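Local coordinates for protein probable acetolactate synthase isozyme III (Small subunit) (Nitrosomonas europaea ATCC 19718, PDB 2PC6) that probably serves as the small, regulatory subunit of a larger enzyme, carrying an ACT domain followed by a second domain of related fold, with two chains in the assembly, at residues E102-A107 against G112-V117; G135-V140 against L146-T151; R4-L9 against E81-R86. All coordinates share one frame; numbering follows the deposited sequence.

Contact 1 (E102-A107 against G112-V117); sequences EMKRLA and GNIIDV
Ala-107 and Gly-112 are joined by a backbone bond at the turn, where Gly-112 N donates to Ala-107 O at 2.9 Å with an N-H...O angle of 157°. The bond spans the end of helix 98-109 and the short turn that leads into strand 113-118. This is the compact end: the CA atoms of the pair are 4.9 Å apart, and Ala-107 is buried. Next to this bond, Ala-107 CB faces Ile-114 CG1 at 4.4 Å, a loose apolar approach. The inner side of Ile-114 is completed by Tyr-122 and Ile-124 of strand 121-128. The solvent side is Lys-104, an exposed residue whose CD still comes within 3.7 Å of Ile-114 CD1. Its chain, bent at chi2 (61°), passes at a slant over the Ile-114 tip, while its NZ forms a salt bridge with Asp-108 one turn on. Away from the strand, Arg-105 and Glu-102 form a salt bridge within the helix. Strand 83-94, helix 98-109 and strand 113-118, the last outermost within the chain, with 121-128 inserted between the two strands, form a split beta-alpha-beta unit of a ferredoxin-like (ACT) fold.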
loop_
_atom_site.group_PDB
_atom_site.type_symbol
_atom_site.label_atom_id
_atom_site.label_comp_id
_atom_site.label_asym_id
_atom_site.label_seq_id
_atom_site.Cartn_x
_atom_site.Cartn_y
_atom_site.Cartn_z
ATOM N N GLU A 102 -11.357 25.286 -5.967
ATOM C CA GLU A 102 -10.294 24.742 -6.783
ATOM C C GLU A 102 -9.983 23.280 -6.443
ATOM O O GLU A 102 -9.915 22.435 -7.342
ATOM C CB GLU A 102 -9.028 25.610 -6.683
ATOM C CG GLU A 102 -7.779 25.044 -7.476
ATOM C CD GLU A 102 -7.970 24.973 -9.016
ATOM O OE1 GLU A 102 -8.876 25.639 -9.557
ATOM O OE2 GLU A 102 -7.194 24.278 -9.700
HETATM N N MSE A 103 -9.806 22.998 -5.146
HETATM C CA MSE A 103 -9.543 21.653 -4.624
HETATM C C MSE A 103 -10.689 20.738 -4.910
HETATM O O MSE A 103 -10.468 19.578 -5.232
HETATM C CB MSE A 103 -9.287 21.653 -3.117
HETATM C CG MSE A 103 -8.008 22.303 -2.681
HETATM SE SE MSE A 103 -6.404 21.495 -3.471
HETATM C CE MSE A 103 -6.249 22.547 -5.133
ATOM N N LYS A 104 -11.922 21.233 -4.796
ATOM C CA LYS A 104 -13.061 20.406 -5.171
ATOM C C LYS A 104 -13.037 20.106 -6.694
ATOM O O LYS A 104 -13.240 18.952 -7.118
ATOM C CB LYS A 104 -14.366 21.050 -4.724
ATOM C CG LYS A 104 -15.644 20.260 -5.107
ATOM C CD LYS A 104 -15.698 18.815 -4.459
ATOM C CE LYS A 104 -17.154 18.266 -4.456
ATOM N NZ LYS A 104 -17.532 17.467 -5.688
ATOM N N ARG A 105 -12.763 21.116 -7.521
ATOM C CA ARG A 105 -12.632 20.834 -8.984
ATOM C C ARG A 105 -11.580 19.781 -9.310
ATOM O O ARG A 105 -11.871 18.904 -10.130
ATOM C CB ARG A 105 -12.353 22.063 -9.824
ATOM C CG ARG A 105 -13.533 22.926 -9.988
ATOM C CD ARG A 105 -13.219 24.036 -10.963
ATOM N NE ARG A 105 -12.127 24.896 -10.508
ATOM C CZ ARG A 105 -12.307 26.010 -9.799
ATOM N NH1 ARG A 105 -13.529 26.385 -9.446
ATOM N NH2 ARG A 105 -11.251 26.736 -9.428
ATOM N N LEU A 106 -10.403 19.850 -8.654
ATOM C CA LEU A 106 -9.318 18.874 -8.877
ATOM C C LEU A 106 -9.704 17.506 -8.410
ATOM O O LEU A 106 -9.472 16.498 -9.121
ATOM C CB LEU A 106 -7.997 19.279 -8.228
ATOM C CG LEU A 106 -7.149 20.326 -8.938
ATOM C CD1 LEU A 106 -5.884 20.764 -8.086
ATOM C CD2 LEU A 106 -6.714 19.844 -10.335
ATOM N N ALA A 107 -10.308 17.433 -7.232
ATOM C CA ALA A 107 -10.829 16.142 -6.809
ATOM C C ALA A 107 -11.754 15.586 -7.923
ATOM O O ALA A 107 -11.544 14.446 -8.363
ATOM C CB ALA A 107 -11.545 16.218 -5.448
ATOM N N GLY A 112 -11.374 11.657 -7.598
ATOM C CA GLY A 112 -11.117 11.289 -6.223
ATOM C C GLY A 112 -12.311 11.573 -5.320
ATOM O O GLY A 112 -13.366 12.027 -5.774
ATOM N N ASN A 113 -12.199 11.300 -4.024
ATOM C CA ASN A 113 -13.343 11.603 -3.185
ATOM C C ASN A 113 -12.853 12.290 -1.926
ATOM O O ASN A 113 -11.818 11.921 -1.360
ATOM C CB ASN A 113 -14.074 10.339 -2.842
ATOM C CG ASN A 113 -14.725 9.710 -4.053
ATOM O OD1 ASN A 113 -15.885 10.002 -4.354
ATOM N ND2 ASN A 113 -13.988 8.863 -4.771
ATOM N N ILE A 114 -13.581 13.301 -1.487
ATOM C CA ILE A 114 -13.245 13.915 -0.249
ATOM C C ILE A 114 -13.783 13.047 0.880
ATOM O O ILE A 114 -14.975 12.708 0.897
ATOM C CB ILE A 114 -13.735 15.361 -0.223
ATOM C CG1 ILE A 114 -12.950 16.130 -1.296
ATOM C CG2 ILE A 114 -13.556 15.935 1.155
ATOM C CD1 ILE A 114 -13.555 17.468 -1.732
ATOM N N ILE A 115 -12.894 12.638 1.783
ATOM C CA ILE A 115 -13.327 11.768 2.864
ATOM C C ILE A 115 -13.138 12.327 4.278
ATOM O O ILE A 115 -13.339 11.609 5.231
ATOM C CB ILE A 115 -12.675 10.395 2.769
ATOM C CG1 ILE A 115 -11.144 10.542 2.834
ATOM C CG2 ILE A 115 -13.148 9.706 1.507
ATOM C CD1 ILE A 115 -10.368 9.270 3.186
ATOM N N ASP A 116 -12.745 13.597 4.393
ATOM C CA ASP A 116 -12.591 14.274 5.659
ATOM C C ASP A 116 -12.731 15.726 5.358
ATOM O O ASP A 116 -12.138 16.232 4.413
ATOM C CB ASP A 116 -11.206 14.055 6.288
ATOM C CG ASP A 116 -11.143 14.504 7.757
ATOM O OD1 ASP A 116 -12.232 14.746 8.377
ATOM O OD2 ASP A 116 -10.021 14.603 8.319
ATOM N N VAL A 117 -13.515 16.435 6.141
ATOM C CA VAL A 117 -13.699 17.821 5.770
ATOM C C VAL A 117 -13.905 18.726 6.946
ATOM O O VAL A 117 -14.701 18.387 7.820
ATOM C CB VAL A 117 -14.810 18.011 4.681
ATOM C CG1 VAL A 117 -15.916 17.020 4.851
ATOM C CG2 VAL A 117 -15.342 19.436 4.685
#

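Contact 2 (G135-V140 against L146-T151); sequences GFLQAV and LEIART
The guanidinium of Arg-150 meets Leu-137 at its edge: Leu-137 CD1 lies near the plane of the group, 3.4 Å from NH1, so the methyl abuts the rim and does not stack on a face. Two carboxylates hold the same group, Asp-134 through NH2 and Glu-87 through NE, and two salt bridges through different nitrogens should restrict its rotation. The other flat group, the Phe-136 ring, does not touch the strand; it turns to the interior and packs within its own side, where Val-140 CG2 sits 3.4 Å above one face, offset toward the rim. Phe-110 makes a T-shaped stack with this ring, and Leu-106 of helix 98-109 packs on it as well.

Leu-137 carries the whole contact from the helix side. Its CG is anti to the carbonyl carbon (chi1 -58°), which directs the forked end at the strand. CD1 goes to the arginine, whereas CD2 meets Ile-148 CD1 tip to tip at 3.4 Å, close for two methyl carbons. Ile-148 and Arg-150 are two residues apart, and both start toward the helix; the arginine then runs extended from CG to NE, carrying its charged end past the leucine at a slant. The backbones stay well apart, with the CA atoms of Leu-137 and Ile-148 at 10.0 Å, so side chains alone bridge the gap. Strand 121-128, helix 130-139 and strand 145-157, which is outermost within the chain and carries a classic beta bulge at Leu-146 and Glu-147, form the second split beta-alpha-beta unit of a ferredoxin-like fold, with 83-94 inserted between its two strands.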
loop_
_atom_site.group_PDB
_atom_site.type_symbol
_atom_site.label_atom_id
_atom_site.label_comp_id
_atom_site.label_asym_id
_atom_site.label_seq_id
_atom_site.Cartn_x
_atom_site.Cartn_y
_atom_site.Cartn_z
ATOM N N GLY A 135 0.027 13.017 -11.690
ATOM C CA GLY A 135 -0.585 14.148 -12.395
ATOM C C GLY A 135 -1.392 15.026 -11.451
ATOM O O GLY A 135 -1.399 16.278 -11.563
ATOM N N PHE A 136 -2.070 14.371 -10.512
ATOM C CA PHE A 136 -2.700 15.068 -9.430
ATOM C C PHE A 136 -1.696 15.919 -8.653
ATOM O O PHE A 136 -1.940 17.084 -8.434
ATOM C CB PHE A 136 -3.372 14.117 -8.468
ATOM C CG PHE A 136 -4.203 14.831 -7.446
ATOM C CD1 PHE A 136 -5.477 15.298 -7.777
ATOM C CD2 PHE A 136 -3.690 15.112 -6.169
ATOM C CE1 PHE A 136 -6.272 16.005 -6.869
ATOM C CE2 PHE A 136 -4.452 15.792 -5.238
ATOM C CZ PHE A 136 -5.794 16.236 -5.602
ATOM N N LEU A 137 -0.578 15.350 -8.227
ATOM C CA LEU A 137 0.386 16.124 -7.451
ATOM C C LEU A 137 1.037 17.227 -8.237
ATOM O O LEU A 137 1.315 18.270 -7.657
ATOM C CB LEU A 137 1.485 15.246 -6.833
ATOM C CG LEU A 137 1.069 14.096 -5.890
ATOM C CD1 LEU A 137 2.340 13.293 -5.522
ATOM C CD2 LEU A 137 0.352 14.628 -4.656
ATOM N N GLN A 138 1.301 17.026 -9.536
ATOM C CA GLN A 138 1.816 18.130 -10.372
ATOM C C GLN A 138 0.784 19.263 -10.398
ATOM O O GLN A 138 1.132 20.443 -10.268
ATOM C CB GLN A 138 2.157 17.686 -11.790
ATOM C CG GLN A 138 3.685 17.654 -12.134
ATOM N N ALA A 139 -0.493 18.882 -10.483
ATOM C CA ALA A 139 -1.565 19.848 -10.646
ATOM C C ALA A 139 -1.861 20.609 -9.367
ATOM O O ALA A 139 -2.210 21.739 -9.449
ATOM C CB ALA A 139 -2.811 19.191 -11.190
ATOM N N VAL A 140 -1.704 20.019 -8.193
ATOM C CA VAL A 140 -1.943 20.770 -6.961
ATOM C C VAL A 140 -0.802 21.736 -6.640
ATOM O O VAL A 140 0.368 21.440 -6.934
ATOM C CB VAL A 140 -2.098 19.825 -5.784
ATOM C CG1 VAL A 140 -2.559 20.603 -4.572
ATOM C CG2 VAL A 140 -3.163 18.790 -6.093
ATOM N N LEU A 146 -0.878 19.591 2.987
ATOM C CA LEU A 146 -0.482 19.472 4.404
ATOM C C LEU A 146 0.304 18.199 4.719
ATOM O O LEU A 146 1.308 18.249 5.442
ATOM C CB LEU A 146 -1.677 19.592 5.338
ATOM C CG LEU A 146 -2.434 20.910 5.287
ATOM C CD1 LEU A 146 -3.774 20.736 5.957
ATOM C CD2 LEU A 146 -1.602 21.962 5.994
ATOM N N GLU A 147 -0.173 17.064 4.203
ATOM C CA GLU A 147 0.559 15.772 4.252
ATOM C C GLU A 147 -0.122 14.807 3.268
ATOM O O GLU A 147 -1.204 15.084 2.773
ATOM C CB GLU A 147 0.585 15.179 5.670
ATOM C CG GLU A 147 -0.806 14.958 6.190
ATOM C CD GLU A 147 -0.874 14.424 7.607
ATOM O OE1 GLU A 147 0.150 13.993 8.178
ATOM O OE2 GLU A 147 -1.993 14.445 8.168
ATOM N N ILE A 148 0.511 13.680 3.023
ATOM C CA ILE A 148 0.114 12.719 1.996
ATOM C C ILE A 148 0.434 11.306 2.498
ATOM O O ILE A 148 1.495 11.087 3.072
ATOM C CB ILE A 148 0.953 12.965 0.720
ATOM C CG1 ILE A 148 0.316 14.045 -0.130
ATOM C CG2 ILE A 148 1.175 11.681 -0.113
ATOM C CD1 ILE A 148 1.195 14.288 -1.390
ATOM N N ALA A 149 -0.494 10.370 2.292
ATOM C CA ALA A 149 -0.273 8.963 2.583
ATOM C C ALA A 149 -0.732 8.166 1.383
ATOM O O ALA A 149 -1.887 8.215 0.950
ATOM C CB ALA A 149 -0.966 8.533 3.831
ATOM N N ARG A 150 0.227 7.414 0.884
ATOM C CA ARG A 150 0.246 6.900 -0.440
ATOM C C ARG A 150 0.724 5.489 -0.258
ATOM O O ARG A 150 1.768 5.260 0.363
ATOM C CB ARG A 150 1.227 7.751 -1.229
ATOM C CG ARG A 150 1.617 7.222 -2.564
ATOM C CD ARG A 150 2.427 8.247 -3.317
ATOM N NE ARG A 150 2.535 7.833 -4.705
ATOM C CZ ARG A 150 2.749 8.669 -5.717
ATOM N NH1 ARG A 150 2.878 9.971 -5.485
ATOM N NH2 ARG A 150 2.806 8.212 -6.967
ATOM N N THR A 151 -0.065 4.540 -0.769
ATOM C CA THR A 151 0.039 3.121 -0.383
ATOM C C THR A 151 1.123 2.368 -1.100
ATOM O O THR A 151 1.365 1.197 -0.758
ATOM C CB THR A 151 -1.215 2.262 -0.700
ATOM O OG1 THR A 151 -1.515 2.334 -2.109
ATOM C CG2 THR A 151 -2.368 2.670 0.120
#

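Contact 3 (R4-L9 against E81-R86); sequences RHIISL and EGYVER
Ile-6 CD1 is the atom through which the first strand reaches the second domain. It lies 3.6 Å from Tyr-83 CE1 and 3.9 Å from both CZ and OH of that tyrosine, so it touches the outer part of the ring near the hydroxyl. The two side chains cross at about a right angle, and the methyl comes at the ring obliquely. A looser neighbour is Glu-85 CG, 4.5 Å from Ile-6 CD1; this methylene also lies at the edge of the Tyr-83 ring, in its plane, as does Glu-81 O.

With CG1 of Ile-6 anti to the carbonyl carbon (chi1 -60°), the longer branch and its CD1 are sent toward Tyr-83. The tyrosine takes the crowded position between backbone N and carbonyl carbon (chi1 66°), which lays its ring across the path of that methyl. Ile-6 belongs to strand 3-12, an inner strand of the first four-stranded sheet, in the 2-3-1-4 order of the ACT fold; Tyr-83 opens strand 83-94, which has the same place in the second sheet.

Further out, Thr-49 packs beside Ile-6, whose N is hydrogen-bonded to Ser-79 OG, and Leu-78 touches Tyr-83. Glu-85 OE2 accepts from Arg-130 N, where helix 130-139 begins. Next along the strand, Arg-86 packs on Ile-115 of the second subunit.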
loop_
_atom_site.group_PDB
_atom_site.type_symbol
_atom_site.label_atom_id
_atom_site.label_comp_id
_atom_site.label_asym_id
_atom_site.label_seq_id
_atom_site.Cartn_x
_atom_site.Cartn_y
_atom_site.Cartn_z
ATOM N N ARG A 4 12.151 1.999 -13.793
ATOM C CA ARG A 4 11.289 1.334 -12.819
ATOM C C ARG A 4 10.957 -0.117 -13.141
ATOM O O ARG A 4 10.424 -0.415 -14.203
ATOM C CB ARG A 4 9.967 2.088 -12.703
ATOM C CG ARG A 4 10.011 3.323 -11.855
ATOM C CD ARG A 4 8.596 3.668 -11.383
ATOM N NE ARG A 4 8.572 4.972 -10.711
ATOM N N HIS A 5 11.253 -1.006 -12.196
ATOM C CA HIS A 5 10.764 -2.380 -12.232
ATOM C C HIS A 5 9.815 -2.612 -11.062
ATOM O O HIS A 5 10.049 -2.144 -9.940
ATOM C CB HIS A 5 11.928 -3.348 -12.170
ATOM C CG HIS A 5 12.840 -3.241 -13.343
ATOM N ND1 HIS A 5 12.936 -4.223 -14.303
ATOM C CD2 HIS A 5 13.673 -2.245 -13.733
ATOM C CE1 HIS A 5 13.799 -3.842 -15.227
ATOM N NE2 HIS A 5 14.256 -2.645 -14.907
ATOM N N ILE A 6 8.733 -3.314 -11.335
ATOM C CA ILE A 6 7.739 -3.618 -10.321
ATOM C C ILE A 6 7.990 -5.072 -10.104
ATOM O O ILE A 6 7.691 -5.873 -10.971
ATOM C CB ILE A 6 6.303 -3.420 -10.856
ATOM C CG1 ILE A 6 6.066 -1.960 -11.310
ATOM C CG2 ILE A 6 5.276 -3.852 -9.822
ATOM C CD1 ILE A 6 4.849 -1.752 -12.183
ATOM N N ILE A 7 8.643 -5.392 -8.996
ATOM C CA ILE A 7 8.809 -6.757 -8.512
ATOM C C ILE A 7 7.624 -7.195 -7.607
ATOM O O ILE A 7 7.186 -6.474 -6.681
ATOM C CB ILE A 7 10.153 -6.928 -7.801
ATOM C CG1 ILE A 7 11.262 -7.082 -8.838
ATOM C CG2 ILE A 7 10.157 -8.164 -7.002
ATOM C CD1 ILE A 7 12.115 -5.885 -9.029
ATOM N N SER A 8 7.122 -8.386 -7.920
ATOM C CA SER A 8 6.013 -9.015 -7.251
ATOM C C SER A 8 6.499 -10.303 -6.609
ATOM O O SER A 8 7.152 -11.131 -7.262
ATOM C CB SER A 8 5.008 -9.405 -8.309
ATOM O OG SER A 8 3.711 -9.021 -7.922
ATOM N N LEU A 9 6.181 -10.512 -5.341
ATOM C CA LEU A 9 6.620 -11.747 -4.728
ATOM C C LEU A 9 5.668 -12.299 -3.680
ATOM O O LEU A 9 4.869 -11.566 -3.083
ATOM C CB LEU A 9 8.073 -11.650 -4.241
ATOM C CG LEU A 9 8.548 -10.494 -3.372
ATOM C CD1 LEU A 9 8.304 -10.908 -1.948
ATOM C CD2 LEU A 9 10.037 -10.244 -3.547
ATOM N N GLU A 81 5.966 -8.363 -18.335
ATOM C CA GLU A 81 4.839 -8.987 -19.016
ATOM C C GLU A 81 3.639 -8.020 -18.923
ATOM O O GLU A 81 3.793 -6.953 -18.348
ATOM C CB GLU A 81 4.587 -10.356 -18.371
ATOM C CG GLU A 81 4.227 -11.466 -19.310
ATOM C CD GLU A 81 5.305 -11.807 -20.313
ATOM O OE1 GLU A 81 6.360 -12.325 -19.901
ATOM O OE2 GLU A 81 5.082 -11.573 -21.530
ATOM N N GLY A 82 2.486 -8.342 -19.517
ATOM C CA GLY A 82 1.305 -7.489 -19.340
ATOM C C GLY A 82 0.920 -7.451 -17.843
ATOM O O GLY A 82 1.034 -8.459 -17.145
ATOM N N TYR A 83 0.512 -6.295 -17.328
ATOM C CA TYR A 83 0.120 -6.196 -15.910
ATOM C C TYR A 83 -0.841 -5.044 -15.689
ATOM O O TYR A 83 -1.056 -4.193 -16.571
ATOM C CB TYR A 83 1.350 -6.043 -15.009
ATOM C CG TYR A 83 2.060 -4.747 -15.244
ATOM C CD1 TYR A 83 1.746 -3.623 -14.478
ATOM C CD2 TYR A 83 3.017 -4.625 -16.252
ATOM C CE1 TYR A 83 2.369 -2.433 -14.692
ATOM C CE2 TYR A 83 3.655 -3.431 -16.489
ATOM C CZ TYR A 83 3.327 -2.336 -15.698
ATOM O OH TYR A 83 3.920 -1.114 -15.911
ATOM N N VAL A 84 -1.457 -5.022 -14.525
ATOM C CA VAL A 84 -2.228 -3.871 -14.164
ATOM C C VAL A 84 -1.727 -3.378 -12.847
ATOM O O VAL A 84 -1.409 -4.168 -11.978
ATOM C CB VAL A 84 -3.699 -4.189 -14.046
ATOM C CG1 VAL A 84 -4.231 -4.472 -15.375
ATOM C CG2 VAL A 84 -3.909 -5.383 -13.160
ATOM N N GLU A 85 -1.644 -2.064 -12.694
ATOM C CA GLU A 85 -1.256 -1.545 -11.397
ATOM C C GLU A 85 -2.145 -0.402 -10.974
ATOM O O GLU A 85 -2.679 0.335 -11.818
ATOM C CB GLU A 85 0.257 -1.221 -11.292
ATOM C CG GLU A 85 0.698 -0.086 -12.167
ATOM C CD GLU A 85 0.494 1.303 -11.538
ATOM O OE1 GLU A 85 0.384 1.406 -10.276
ATOM O OE2 GLU A 85 0.451 2.293 -12.324
ATOM N N ARG A 86 -2.311 -0.311 -9.651
ATOM C CA ARG A 86 -3.082 0.741 -9.014
ATOM C C ARG A 86 -2.415 1.152 -7.758
ATOM O O ARG A 86 -1.738 0.363 -7.106
ATOM C CB ARG A 86 -4.529 0.317 -8.721
ATOM C CG ARG A 86 -5.379 0.119 -9.986
ATOM C CD ARG A 86 -5.453 1.384 -10.806
ATOM N NE ARG A 86 -6.427 1.267 -11.915
ATOM C CZ ARG A 86 -6.102 0.777 -13.110
ATOM N NH1 ARG A 86 -4.856 0.370 -13.303
ATOM N NH2 ARG A 86 -7.003 0.664 -14.106
#

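In the fold
Along the chain contact 3 closes first, then contact 1, then contact 2. All three reach the sheet of strands 83-94, 113-118, 121-128 and 145-157. Contacts 1 and 2 lie within its two helix-strand units, with centres 12 Å apart, and they touch: Leu-106 CB lies 3.9 Å from Phe-136 CE1, so helices 98-109 and 130-139 share one core. Contact 3 is on the opposite side of the chain's centre, about 29 Å from contact 1 and 21 Å from contact 2 between centres, where strand 83-94 meets the first sheet. Thus two contacts build the second domain and one joins it to the first; each also reaches the second subunit.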